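Bifunctional protein PutA (Bdellovibrio bacteriovorus, PDB 5UR2) probably converts L-proline to L-glutamate in two oxidations, using a flavin-dependent proline dehydrogenase and an NAD-dependent L-glutamate gamma-semialdehyde dehydrogenase on one chain. Local coordinates at residues E281-L286 and K339-N344; A332-C337 and A361-Y366; V663-E668 and E699-Y704; K840-L845 and D864-A869; K870-E875 and A882-K887. One frame throughout, in Å; residues are numbered along the deposited sequence.

Contact 1 of 5, residues E281-L286 and K339-N344; sequences EDVKSL and KYLLEN
Lys-284 and Val-283 of helix 279-293 meet Tyr-340 and Leu-341 of helix 327-343 on the outside of the proline dehydrogenase beta/alpha barrel. The first helix comes after barrel strand 268-273 and the second after strand 298-302. The two run almost parallel, their local axes 10.3 Å apart and 10° from alignment, as befits successive outer helices of such a barrel.

The aromatic part of the contact is a CH-pi interaction. Lys-284 lays its CG methylene over one face of the Tyr-340 ring, with Lys-284 CG 3.9 Å from the ring centroid and displaced toward the rim carrying the hydroxyl. The ring is put there by the first torsion of Tyr-340, which sets CG opposite the backbone N (chi1 -168°). On the lysine the touching is done by CG; farther out the chain bends at chi3 and chi4.

Apolar packing lies deeper, toward the barrel wall. A single branch of Val-283 serves two partners: CG1 is 3.8 Å from Tyr-340 CD2, which it approaches obliquely, and 3.8 Å from Leu-341 CD2. Val-283 also rests on Ile-272 of strand 268-273, while Leu-341 touches Pro-350 of strand 349-353, so both helices are seated on the sheet beneath.

No hydrogen bond joins the segments; the polar interaction here belongs to the second helix end. Asn-344, the first residue to leave helical geometry, lies over the other face of the Tyr-340 ring, and its ND2 donates to Tyr-340 O at 3.1 Å.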
# COMPACT_ATOMS: atom_id res chain seq x y z
N GLU B 281 -20.18 33.89 -29.78
CA GLU B 281 -21.62 33.66 -29.88
C GLU B 281 -22.40 34.70 -29.09
O GLU B 281 -23.46 35.17 -29.54
CB GLU B 281 -21.97 32.25 -29.44
CG GLU B 281 -21.64 31.20 -30.49
CD GLU B 281 -21.57 29.78 -29.91
OE1 GLU B 281 -20.59 29.44 -29.21
OE2 GLU B 281 -22.52 29.01 -30.16
N ASP B 282 -21.91 35.08 -27.90
CA ASP B 282 -22.57 36.13 -27.12
C ASP B 282 -22.52 37.48 -27.83
O ASP B 282 -23.47 38.26 -27.75
CB ASP B 282 -21.96 36.28 -25.72
CG ASP B 282 -22.29 35.11 -24.80
OD1 ASP B 282 -23.31 34.41 -25.01
OD2 ASP B 282 -21.51 34.88 -23.85
N VAL B 283 -21.40 37.79 -28.50
CA VAL B 283 -21.31 39.05 -29.25
C VAL B 283 -22.37 39.08 -30.35
O VAL B 283 -23.06 40.08 -30.54
CB VAL B 283 -19.90 39.21 -29.84
CG1 VAL B 283 -19.87 40.31 -30.92
CG2 VAL B 283 -18.87 39.50 -28.73
N LYS B 284 -22.52 37.98 -31.08
CA LYS B 284 -23.53 37.94 -32.13
C LYS B 284 -24.92 38.04 -31.53
O LYS B 284 -25.80 38.71 -32.08
CB LYS B 284 -23.37 36.65 -32.94
CG LYS B 284 -22.08 36.65 -33.78
CD LYS B 284 -21.66 35.27 -34.24
CE LYS B 284 -22.37 34.89 -35.53
NZ LYS B 284 -23.52 33.95 -35.36
N SER B 285 -25.13 37.39 -30.38
CA SER B 285 -26.44 37.38 -29.76
C SER B 285 -26.80 38.77 -29.21
O SER B 285 -27.93 39.23 -29.38
CB SER B 285 -26.45 36.30 -28.67
OG SER B 285 -27.68 36.29 -27.99
N LEU B 286 -25.84 39.46 -28.60
CA LEU B 286 -26.07 40.83 -28.14
C LEU B 286 -26.33 41.79 -29.30
O LEU B 286 -27.06 42.78 -29.13
CB LEU B 286 -24.90 41.31 -27.30
CG LEU B 286 -24.80 40.75 -25.87
CD1 LEU B 286 -23.41 41.03 -25.28
CD2 LEU B 286 -25.86 41.40 -25.01
N LYS B 339 -13.90 42.97 -34.87
CA LYS B 339 -14.33 43.21 -36.24
C LYS B 339 -15.85 43.13 -36.36
O LYS B 339 -16.47 43.98 -37.01
CB LYS B 339 -13.65 42.22 -37.20
N TYR B 340 -16.46 42.14 -35.70
CA TYR B 340 -17.91 41.97 -35.80
C TYR B 340 -18.66 43.17 -35.23
O TYR B 340 -19.58 43.71 -35.86
CB TYR B 340 -18.35 40.68 -35.09
CG TYR B 340 -19.78 40.29 -35.40
CD1 TYR B 340 -20.09 39.53 -36.52
CD2 TYR B 340 -20.82 40.69 -34.58
CE1 TYR B 340 -21.40 39.18 -36.82
CE2 TYR B 340 -22.13 40.34 -34.86
CZ TYR B 340 -22.42 39.60 -35.98
OH TYR B 340 -23.73 39.26 -36.25
N LEU B 341 -18.28 43.62 -34.02
CA LEU B 341 -18.93 44.78 -33.42
C LEU B 341 -18.74 46.02 -34.29
O LEU B 341 -19.69 46.80 -34.48
CB LEU B 341 -18.37 45.01 -32.02
CG LEU B 341 -18.66 43.92 -30.98
CD1 LEU B 341 -17.68 43.98 -29.82
CD2 LEU B 341 -20.09 44.03 -30.46
N LEU B 342 -17.53 46.23 -34.83
CA LEU B 342 -17.30 47.36 -35.72
C LEU B 342 -18.18 47.26 -36.96
O LEU B 342 -18.78 48.26 -37.39
CB LEU B 342 -15.83 47.42 -36.12
CG LEU B 342 -14.90 47.86 -35.00
CD1 LEU B 342 -13.44 47.70 -35.45
CD2 LEU B 342 -15.24 49.32 -34.62
N GLU B 343 -18.30 46.06 -37.53
CA GLU B 343 -19.15 45.84 -38.68
C GLU B 343 -20.59 46.25 -38.41
O GLU B 343 -21.30 46.68 -39.34
CB GLU B 343 -19.10 44.38 -39.09
CG GLU B 343 -19.79 44.10 -40.37
CD GLU B 343 -19.01 44.64 -41.54
OE1 GLU B 343 -17.79 44.31 -41.64
OE2 GLU B 343 -19.60 45.39 -42.34
N ASN B 344 -21.00 46.22 -37.15
CA ASN B 344 -22.38 46.50 -36.74
C ASN B 344 -22.46 47.72 -35.85
O ASN B 344 -23.38 47.84 -35.03
CB ASN B 344 -22.98 45.30 -36.01
CG ASN B 344 -23.27 44.13 -36.93
OD1 ASN B 344 -24.30 44.12 -37.59
ND2 ASN B 344 -22.40 43.11 -36.93

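Contact 2 of 5, residues A332-C337 and A361-Y366; sequences ANYELC and AACMLY
Tyr-334 is the first residue of 332-337 to meet 361-366, turning the edge of its ring to the sulfur of Cys-363. SG lies close to the ring plane, 4.1 Å from Tyr-334 CE1, in a cysteine sulfur-aromatic contact made at the edge and not over the face. The phenol oxygen is held elsewhere, by a hydrogen bond to Leu-301 O, and the side chain stands about 6 Å from the modified flavin. Both Tyr-334 and Cys-363 also touch Phe-352 of strand 349-353.

These are neighbouring outer helices of the proline dehydrogenase barrel, 327-343 and 357-369, joined in sequence through strand 349-353; locally they cross at -23° with axes 10.2 Å apart.

Glu-335 comes next, with Glu-335 CA 7.0 Å from Ala-362 CA. Its chain is extended beyond CG (chi2 -176°) and carries the carboxylate across the methyl of Ala-362, with CD 3.5 Å from Ala-362 CB. Tyr-366 OH donates to Glu-335 OE1 at 3.1 Å, arriving on the anti side and 29° out of the carboxylate plane. The same OE1 forms a salt bridge with Arg-358, so a hydroxyl and a guanidinium group share one buried oxygen. Glu-335 CB lies at the edge of the Tyr-366 ring.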
# COMPACT_ATOMS: atom_id res chain seq x y z
N ALA B 332 -6.77 36.18 -30.84
CA ALA B 332 -7.42 36.00 -32.13
C ALA B 332 -8.92 36.16 -32.01
O ALA B 332 -9.57 36.78 -32.87
CB ALA B 332 -7.07 34.64 -32.73
N ASN B 333 -9.51 35.60 -30.95
CA ASN B 333 -10.94 35.75 -30.72
C ASN B 333 -11.30 37.20 -30.42
O ASN B 333 -12.36 37.68 -30.83
CB ASN B 333 -11.37 34.83 -29.58
CG ASN B 333 -12.87 34.76 -29.45
OD1 ASN B 333 -13.54 34.23 -30.34
ND2 ASN B 333 -13.40 35.29 -28.36
N TYR B 334 -10.42 37.92 -29.70
CA TYR B 334 -10.66 39.35 -29.46
C TYR B 334 -10.79 40.09 -30.79
O TYR B 334 -11.74 40.85 -31.00
CB TYR B 334 -9.52 39.94 -28.63
CG TYR B 334 -9.80 41.34 -28.11
CD1 TYR B 334 -9.78 42.45 -28.95
CD2 TYR B 334 -10.04 41.55 -26.75
CE1 TYR B 334 -10.04 43.74 -28.46
CE2 TYR B 334 -10.29 42.81 -26.26
CZ TYR B 334 -10.29 43.91 -27.11
OH TYR B 334 -10.55 45.15 -26.58
N GLU B 335 -9.85 39.86 -31.70
CA GLU B 335 -9.88 40.58 -32.97
C GLU B 335 -11.12 40.18 -33.78
O GLU B 335 -11.75 41.04 -34.40
CB GLU B 335 -8.57 40.35 -33.73
CG GLU B 335 -7.39 41.03 -33.03
CD GLU B 335 -6.05 40.95 -33.77
OE1 GLU B 335 -6.01 40.67 -34.98
OE2 GLU B 335 -5.02 41.18 -33.11
N LEU B 336 -11.49 38.91 -33.75
CA LEU B 336 -12.70 38.47 -34.45
C LEU B 336 -13.94 39.16 -33.88
O LEU B 336 -14.79 39.66 -34.62
CB LEU B 336 -12.82 36.94 -34.34
CG LEU B 336 -14.09 36.29 -34.91
CD1 LEU B 336 -14.01 36.27 -36.46
CD2 LEU B 336 -14.32 34.89 -34.37
N CYS B 337 -14.06 39.20 -32.54
CA CYS B 337 -15.17 39.90 -31.91
C CYS B 337 -15.15 41.39 -32.24
O CYS B 337 -16.20 41.99 -32.54
CB CYS B 337 -15.13 39.70 -30.39
SG CYS B 337 -15.55 38.02 -29.88
N ALA B 361 -3.72 48.13 -32.46
CA ALA B 361 -3.45 48.46 -33.86
C ALA B 361 -4.41 47.73 -34.80
O ALA B 361 -4.83 48.28 -35.82
CB ALA B 361 -2.00 48.14 -34.23
N ALA B 362 -4.73 46.47 -34.49
CA ALA B 362 -5.71 45.74 -35.30
C ALA B 362 -7.07 46.43 -35.26
O ALA B 362 -7.71 46.64 -36.30
CB ALA B 362 -5.81 44.30 -34.81
N CYS B 363 -7.52 46.82 -34.07
CA CYS B 363 -8.79 47.52 -33.97
C CYS B 363 -8.78 48.80 -34.82
O CYS B 363 -9.75 49.09 -35.53
CB CYS B 363 -9.10 47.84 -32.52
SG CYS B 363 -9.49 46.39 -31.50
N MET B 364 -7.69 49.56 -34.77
CA MET B 364 -7.62 50.80 -35.52
C MET B 364 -7.81 50.55 -37.00
O MET B 364 -8.55 51.27 -37.68
CB MET B 364 -6.29 51.51 -35.29
CG MET B 364 -6.10 52.09 -33.91
SD MET B 364 -4.43 52.72 -33.70
CE MET B 364 -4.52 53.30 -32.01
N LEU B 365 -7.13 49.52 -37.53
CA LEU B 365 -7.18 49.24 -38.96
C LEU B 365 -8.55 48.72 -39.36
O LEU B 365 -9.12 49.16 -40.37
CB LEU B 365 -6.08 48.23 -39.33
CG LEU B 365 -4.83 48.83 -39.95
CD1 LEU B 365 -5.13 49.44 -41.31
CD2 LEU B 365 -4.27 49.89 -39.03
N TYR B 366 -9.10 47.79 -38.57
CA TYR B 366 -10.43 47.26 -38.86
C TYR B 366 -11.45 48.39 -38.90
O TYR B 366 -12.33 48.42 -39.77
CB TYR B 366 -10.82 46.22 -37.80
CG TYR B 366 -9.96 44.96 -37.78
CD1 TYR B 366 -9.39 44.44 -38.94
CD2 TYR B 366 -9.69 44.32 -36.58
CE1 TYR B 366 -8.58 43.28 -38.90
CE2 TYR B 366 -8.88 43.18 -36.53
CZ TYR B 366 -8.33 42.66 -37.68
OH TYR B 366 -7.54 41.52 -37.59

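Contact 3 of 5, residues V663-E668 and E699-Y704; sequences VMKPAE and EEVGEY
Lys-665 and Gly-702 bring the backbones together, their CA atoms 6.2 Å apart, where strand 661-665 passes beside helix 698-707. The helix does not have regular alpha geometry here: a wider pi-type turn spans 699-702, and Glu-700 departs from the usual helical backbone angles. With no side chain on Gly-702, the lysine chain can run close to the helix backbone, and Lys-665 CG is 4.0 Å from Gly-702 N.

The flank of that chain supplies the side-chain contact. Lys-665 CG sits 3.8 Å from Val-701 CG2, and CD 4.0 Å from the same methyl, the two side chains crossing at about a right angle. Val-701 also reaches Leu-694 and, on helix 532-549, Ala-535.

Strand 661-665 belongs to the Rossmann-type NAD-binding domain of the aldehyde dehydrogenase module, pairing in parallel with 623-638 and 691-693. The Lys-Pro-Ala-Glu run at 665-668 is a familiar sequence of this family at the end of that strand.

Consecutive bends at chi2 and chi3 (-61° and -70°) fold the lysine back toward its own chain, where NZ donates to Pro-666 O at 2.9 Å. The nitrogen lies above the carbonyl plane, 42° out of it. Gly-696 O also accepts from NZ, so two backbone carbonyls hold the ammonium group, one next to it in sequence and one in the loop leading into the helix.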
# COMPACT_ATOMS: atom_id res chain seq x y z
N VAL B 663 -25.80 -8.12 4.27
CA VAL B 663 -27.16 -7.82 4.72
C VAL B 663 -27.15 -6.35 5.11
O VAL B 663 -26.44 -5.96 6.04
CB VAL B 663 -27.60 -8.69 5.89
CG1 VAL B 663 -29.03 -8.30 6.29
CG2 VAL B 663 -27.48 -10.17 5.55
N MET B 664 -27.89 -5.52 4.39
CA MET B 664 -27.92 -4.10 4.69
C MET B 664 -29.23 -3.76 5.41
O MET B 664 -30.31 -4.18 4.98
CB MET B 664 -27.74 -3.25 3.43
CG MET B 664 -28.77 -3.45 2.33
SD MET B 664 -28.58 -2.15 1.10
CE MET B 664 -29.15 -2.95 -0.37
N LYS B 665 -29.10 -3.05 6.53
CA LYS B 665 -30.19 -2.59 7.38
C LYS B 665 -30.20 -1.07 7.31
O LYS B 665 -29.49 -0.40 8.07
CB LYS B 665 -29.97 -3.07 8.82
CG LYS B 665 -31.24 -3.38 9.59
CD LYS B 665 -32.14 -2.17 9.73
CE LYS B 665 -31.55 -1.15 10.68
NZ LYS B 665 -32.43 0.05 10.86
N PRO B 666 -30.98 -0.48 6.42
CA PRO B 666 -30.96 0.98 6.27
C PRO B 666 -31.68 1.67 7.43
O PRO B 666 -32.47 1.07 8.16
CB PRO B 666 -31.71 1.21 4.96
CG PRO B 666 -32.73 0.05 4.94
CD PRO B 666 -31.98 -1.13 5.55
N ALA B 667 -31.39 2.96 7.58
CA ALA B 667 -32.06 3.79 8.57
C ALA B 667 -33.54 3.97 8.24
O ALA B 667 -33.91 4.16 7.07
CB ALA B 667 -31.37 5.15 8.65
N GLU B 668 -34.40 3.93 9.26
CA GLU B 668 -35.84 4.05 9.02
C GLU B 668 -36.21 5.38 8.38
O GLU B 668 -37.26 5.49 7.74
CB GLU B 668 -36.64 3.89 10.34
CG GLU B 668 -36.03 4.65 11.51
CD GLU B 668 -36.80 4.48 12.81
OE1 GLU B 668 -36.87 3.33 13.29
OE2 GLU B 668 -37.33 5.49 13.36
N GLU B 699 -32.82 -1.52 16.81
CA GLU B 699 -32.72 -2.29 18.03
C GLU B 699 -33.25 -3.71 17.86
O GLU B 699 -33.07 -4.54 18.76
CB GLU B 699 -33.42 -1.56 19.18
CG GLU B 699 -34.94 -1.68 19.20
CD GLU B 699 -35.64 -0.51 18.52
OE1 GLU B 699 -36.86 -0.34 18.77
OE2 GLU B 699 -34.99 0.23 17.73
N GLU B 700 -33.88 -4.02 16.73
CA GLU B 700 -34.47 -5.33 16.51
C GLU B 700 -33.64 -6.14 15.52
O GLU B 700 -32.90 -7.04 15.93
CB GLU B 700 -35.90 -5.21 15.97
CG GLU B 700 -36.69 -6.50 16.03
CD GLU B 700 -38.15 -6.33 15.60
OE1 GLU B 700 -38.58 -5.19 15.32
OE2 GLU B 700 -38.88 -7.34 15.58
N VAL B 701 -33.77 -5.85 14.22
CA VAL B 701 -33.07 -6.67 13.23
C VAL B 701 -31.63 -6.19 13.04
O VAL B 701 -30.77 -6.98 12.62
CB VAL B 701 -33.83 -6.70 11.89
CG1 VAL B 701 -35.16 -7.44 12.06
CG2 VAL B 701 -34.05 -5.30 11.33
N GLY B 702 -31.35 -4.92 13.32
CA GLY B 702 -29.96 -4.47 13.31
C GLY B 702 -29.15 -5.16 14.39
O GLY B 702 -28.05 -5.65 14.14
N GLU B 703 -29.69 -5.21 15.61
CA GLU B 703 -29.07 -5.96 16.68
C GLU B 703 -28.90 -7.42 16.30
O GLU B 703 -27.83 -8.02 16.54
CB GLU B 703 -29.92 -5.85 17.96
CG GLU B 703 -29.31 -6.54 19.18
CD GLU B 703 -28.20 -5.74 19.85
OE1 GLU B 703 -27.94 -4.59 19.44
OE2 GLU B 703 -27.59 -6.26 20.81
N TYR B 704 -29.91 -8.00 15.66
CA TYR B 704 -29.87 -9.42 15.33
C TYR B 704 -28.72 -9.74 14.37
O TYR B 704 -28.01 -10.74 14.55
CB TYR B 704 -31.21 -9.86 14.74
CG TYR B 704 -31.36 -11.36 14.56
CD1 TYR B 704 -30.94 -11.97 13.39
CD2 TYR B 704 -31.93 -12.16 15.56
CE1 TYR B 704 -31.06 -13.34 13.21
CE2 TYR B 704 -32.06 -13.55 15.39
CZ TYR B 704 -31.62 -14.12 14.20
OH TYR B 704 -31.72 -15.47 13.97

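Contact 4 of 5, residues K840-L845 and D864-A869; sequences KNHKLL and DVPGDA
Ala-869 N donates to Pro-866 O at 3.1 Å, closing a type I turn whose first and last residues both touch the imidazole of His-842. The methyl of Ala-869 meets one end of the ring, its CB 3.8 Å from His-842 CE1. Pro-866 presents CD to the same carbon at 3.9 Å; neither approach is squarely over a face or at an edge.

Val-865, just before the turn, covers the ring more directly. Its CG1 stands 4.2 Å from the centroid of the His-842 ring and only 9° off the normal, a CH-pi contact over the centre of one face. On the opposite face lies the neighbouring Asn-841, whose CB is 3.7 Å above the ring plane, so the imidazole is sandwiched between two aliphatic groups. With CG opposite its own carbonyl carbon (chi1 -48°), His-842 projects the ring into this slot.

His-842 links the end of helix 825-841 to strand 843-847 in the catalytic domain of the aldehyde dehydrogenase module. That strand forms an antiparallel pair with 860-863, and 864-869 is the loop leaving the second strand. Asp-864 starts the loop, and its OD1 makes a salt bridge to Arg-885 NE. Lys-843 NZ, by contrast, remains 5.7 Å from Asp-864 OD2.

With no hydrogen bond between the two segments, the histidine acts here chiefly as a flat surface: the loop is joined to the helix-strand link by dispersion and CH-pi contacts, while its ionic tie runs to another strand.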
# COMPACT_ATOMS: atom_id res chain seq x y z
N LYS B 840 -30.59 29.64 28.28
CA LYS B 840 -30.54 29.98 29.69
C LYS B 840 -29.12 30.16 30.20
O LYS B 840 -28.93 30.71 31.28
CB LYS B 840 -31.27 28.91 30.51
CG LYS B 840 -32.74 28.80 30.14
CD LYS B 840 -33.41 27.66 30.89
CE LYS B 840 -34.89 27.59 30.58
NZ LYS B 840 -35.57 26.55 31.41
N ASN B 841 -28.12 29.67 29.45
CA ASN B 841 -26.74 29.69 29.90
C ASN B 841 -25.82 30.58 29.09
O ASN B 841 -24.79 31.00 29.61
CB ASN B 841 -26.14 28.27 29.90
CG ASN B 841 -26.81 27.33 30.90
OD1 ASN B 841 -27.05 27.70 32.04
ND2 ASN B 841 -27.11 26.12 30.46
N HIS B 842 -26.14 30.88 27.83
CA HIS B 842 -25.18 31.55 26.97
C HIS B 842 -25.84 32.67 26.18
O HIS B 842 -27.04 32.62 25.89
CB HIS B 842 -24.51 30.56 26.00
CG HIS B 842 -24.01 29.31 26.66
ND1 HIS B 842 -23.16 29.32 27.74
CD2 HIS B 842 -24.24 28.00 26.37
CE1 HIS B 842 -22.90 28.08 28.11
NE2 HIS B 842 -23.54 27.26 27.29
N LYS B 843 -25.03 33.66 25.84
CA LYS B 843 -25.50 34.79 25.05
C LYS B 843 -25.93 34.34 23.67
O LYS B 843 -25.17 33.68 22.95
CB LYS B 843 -24.41 35.85 24.93
CG LYS B 843 -24.77 37.06 24.07
CD LYS B 843 -23.60 38.04 23.98
CE LYS B 843 -23.97 39.30 23.23
NZ LYS B 843 -23.16 40.47 23.66
N LEU B 844 -27.17 34.66 23.30
CA LEU B 844 -27.69 34.33 21.99
C LEU B 844 -27.32 35.43 21.00
O LEU B 844 -27.77 36.57 21.15
CB LEU B 844 -29.21 34.14 22.05
CG LEU B 844 -29.80 33.81 20.67
CD1 LEU B 844 -29.27 32.47 20.23
CD2 LEU B 844 -31.32 33.82 20.68
N LEU B 845 -26.51 35.09 19.99
CA LEU B 845 -26.11 36.06 18.98
C LEU B 845 -27.08 36.14 17.81
O LEU B 845 -27.17 37.18 17.17
CB LEU B 845 -24.71 35.77 18.42
CG LEU B 845 -23.52 35.92 19.38
CD1 LEU B 845 -22.22 35.56 18.69
CD2 LEU B 845 -23.46 37.33 19.98
N ASP B 864 -19.48 33.80 23.06
CA ASP B 864 -18.70 33.72 24.30
C ASP B 864 -19.01 32.45 25.08
O ASP B 864 -19.12 32.46 26.30
CB ASP B 864 -18.92 34.95 25.18
CG ASP B 864 -18.05 36.11 24.78
OD1 ASP B 864 -16.81 35.98 24.89
OD2 ASP B 864 -18.58 37.17 24.38
N VAL B 865 -19.15 31.34 24.36
CA VAL B 865 -19.42 30.05 25.01
C VAL B 865 -18.12 29.54 25.64
O VAL B 865 -17.07 29.55 24.96
CB VAL B 865 -19.97 29.04 24.01
CG1 VAL B 865 -20.35 27.73 24.70
CG2 VAL B 865 -21.17 29.62 23.26
N PRO B 866 -18.13 29.13 26.91
CA PRO B 866 -16.92 28.53 27.48
C PRO B 866 -16.58 27.24 26.76
O PRO B 866 -17.47 26.48 26.34
CB PRO B 866 -17.31 28.28 28.95
CG PRO B 866 -18.41 29.27 29.23
CD PRO B 866 -19.18 29.36 27.91
N GLY B 867 -15.28 26.98 26.62
CA GLY B 867 -14.83 25.81 25.89
C GLY B 867 -15.28 24.51 26.52
O GLY B 867 -15.43 23.50 25.83
N ASP B 868 -15.51 24.50 27.83
CA ASP B 868 -15.89 23.29 28.54
C ASP B 868 -17.39 23.17 28.74
O ASP B 868 -17.84 22.18 29.32
CB ASP B 868 -15.17 23.23 29.89
CG ASP B 868 -15.60 24.34 30.85
OD1 ASP B 868 -16.35 25.26 30.44
OD2 ASP B 868 -15.17 24.31 32.02
N ALA B 869 -18.18 24.11 28.22
CA ALA B 869 -19.63 24.06 28.35
C ALA B 869 -20.21 22.87 27.58
O ALA B 869 -19.68 22.44 26.55
CB ALA B 869 -20.26 25.35 27.82

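Contact 5 of 5, residues K870-E875 and A882-K887; sequences KLAQAE and AVIRAK
Leu-871 and Ala-872 pack against Ala-882 and Ile-884, setting a short 3-10 turn on strand 880-886 in the mixed sheet of the catalytic domain of the aldehyde dehydrogenase module. Leucine meets alanine through its branch point: CG of Leu-871 lies 4.0 Å from Ala-882 CB, and its CD2 methyl is equally near that carbon. Alongside, Ala-872 CB touches Ile-884 CD1 at 3.9 Å. The contact is thus entirely aliphatic and buried, with the CA atoms of Ala-872 and Ala-882 only 6.1 Å apart, a closeness that goes with the small side chains on both.

Torsions aim the larger groups. Leu-871 has CG opposite its backbone N (chi1 175°), while the chain of Ile-884 is extended through CG1 (chi2 169°), bringing its terminal methyl to the loop. Ala-882 and Ile-884, two residues apart, use the same face of the strand.

Further out, the sheet fixes the strand, 880-886 running parallel to both 783-789 and 860-863 with Ala-882 and Ile-884 bonded through their backbones to Val-786, while Phe-862 and His-842 back Leu-871. Lys-750 holds the loop from another quarter, its NZ donating to the carbonyl oxygens of Leu-871 and Ala-874. Beyond the turn, Glu-875 begins the Glu-Ile-Phe-Gly-Pro sequence familiar in aldehyde dehydrogenases, and its OE2 accepts a hydrogen bond from Gly-749 N. The turn itself is closed at Lys-870 O, which accepts from Gln-873 N and Ala-874 N, each at 3.0 Å.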
# COMPACT_ATOMS: atom_id res chain seq x y z
N LYS B 870 -21.34 22.37 28.09
CA LYS B 870 -22.01 21.25 27.45
C LYS B 870 -22.30 21.55 25.98
O LYS B 870 -22.10 20.70 25.10
CB LYS B 870 -23.28 20.89 28.22
CG LYS B 870 -24.08 19.72 27.65
CD LYS B 870 -25.44 19.60 28.37
CE LYS B 870 -26.25 18.39 27.91
NZ LYS B 870 -27.51 18.27 28.70
N LEU B 871 -22.75 22.78 25.69
CA LEU B 871 -23.03 23.17 24.32
C LEU B 871 -21.81 23.01 23.43
O LEU B 871 -21.95 22.72 22.23
CB LEU B 871 -23.53 24.62 24.28
CG LEU B 871 -23.77 25.24 22.90
CD1 LEU B 871 -24.88 24.54 22.16
CD2 LEU B 871 -24.09 26.71 23.05
N ALA B 872 -20.61 23.19 23.99
CA ALA B 872 -19.36 23.12 23.26
C ALA B 872 -18.67 21.76 23.34
O ALA B 872 -17.51 21.65 22.93
CB ALA B 872 -18.40 24.21 23.75
N GLN B 873 -19.35 20.73 23.86
CA GLN B 873 -18.81 19.38 24.06
C GLN B 873 -19.69 18.27 23.47
O GLN B 873 -19.16 17.34 22.86
CB GLN B 873 -18.56 19.10 25.58
CG GLN B 873 -17.40 19.89 26.22
CD GLN B 873 -16.02 19.40 25.73
OE1 GLN B 873 -15.83 18.22 25.43
NE2 GLN B 873 -15.07 20.32 25.63
N ALA B 874 -21.00 18.34 23.67
CA ALA B 874 -21.91 17.30 23.20
C ALA B 874 -22.33 17.57 21.76
O ALA B 874 -22.66 18.70 21.41
CB ALA B 874 -23.16 17.23 24.10
N GLU B 875 -22.30 16.52 20.94
CA GLU B 875 -22.68 16.68 19.53
C GLU B 875 -24.18 16.89 19.43
O GLU B 875 -24.96 16.17 20.06
CB GLU B 875 -22.25 15.47 18.70
CG GLU B 875 -22.58 15.60 17.20
CD GLU B 875 -22.20 14.35 16.40
OE1 GLU B 875 -22.49 13.23 16.89
OE2 GLU B 875 -21.64 14.47 15.28
N ALA B 882 -21.63 27.16 18.54
CA ALA B 882 -21.07 27.82 19.72
C ALA B 882 -19.82 28.58 19.29
O ALA B 882 -18.84 27.97 18.85
CB ALA B 882 -20.72 26.79 20.81
N VAL B 883 -19.86 29.91 19.41
CA VAL B 883 -18.70 30.76 19.15
C VAL B 883 -17.91 30.90 20.44
O VAL B 883 -18.45 31.31 21.47
CB VAL B 883 -19.12 32.14 18.61
CG1 VAL B 883 -17.90 33.02 18.39
CG2 VAL B 883 -19.88 32.00 17.32
N ILE B 884 -16.62 30.54 20.41
CA ILE B 884 -15.79 30.47 21.61
C ILE B 884 -14.63 31.44 21.46
O ILE B 884 -13.95 31.45 20.43
CB ILE B 884 -15.26 29.04 21.85
CG1 ILE B 884 -16.40 28.03 21.87
CG2 ILE B 884 -14.47 28.98 23.15
CD1 ILE B 884 -15.92 26.59 21.86
N ARG B 885 -14.36 32.21 22.51
CA ARG B 885 -13.29 33.18 22.45
C ARG B 885 -11.96 32.53 22.83
O ARG B 885 -11.92 31.65 23.70
CB ARG B 885 -13.59 34.36 23.38
CG ARG B 885 -12.86 35.63 23.00
CD ARG B 885 -13.12 36.70 24.03
NE ARG B 885 -14.44 37.28 23.87
CZ ARG B 885 -14.68 38.41 23.21
NH1 ARG B 885 -13.68 39.07 22.64
NH2 ARG B 885 -15.92 38.87 23.11
N ALA B 886 -10.89 32.94 22.15
CA ALA B 886 -9.54 32.47 22.48
C ALA B 886 -8.59 33.65 22.53
O ALA B 886 -8.66 34.55 21.69
CB ALA B 886 -9.04 31.43 21.48
N LYS B 887 -7.74 33.68 23.56
CA LYS B 887 -6.77 34.77 23.71
C LYS B 887 -5.69 34.70 22.64
O LYS B 887 -5.22 35.74 22.16
CB LYS B 887 -6.15 34.75 25.11

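Overall arrangement
The five contacts fall into two modules, on opposite sides of the chain's centre. Contacts 1 and 2 share helix 327-343 in the proline dehydrogenase barrel, their centres 12 Å apart, and join where Val-283 CG2 meets Cys-337 SG at 3.8 Å. Contact 2 is nearer the modified flavin: the side chain of Tyr-334 lies about 6 Å from it and that of Val-283 about 13 Å. Contacts 3, 4 and 5 belong to the aldehyde dehydrogenase module, away from the predicted catalytic Glu-746 and Cys-780. Contacts 4 and 5 are neighbours, centres 7 Å apart, with a probable backbone hydrogen bond between Val-865 and Val-883. Contact 3 stands apart, its centre 34 Å from that of contact 5.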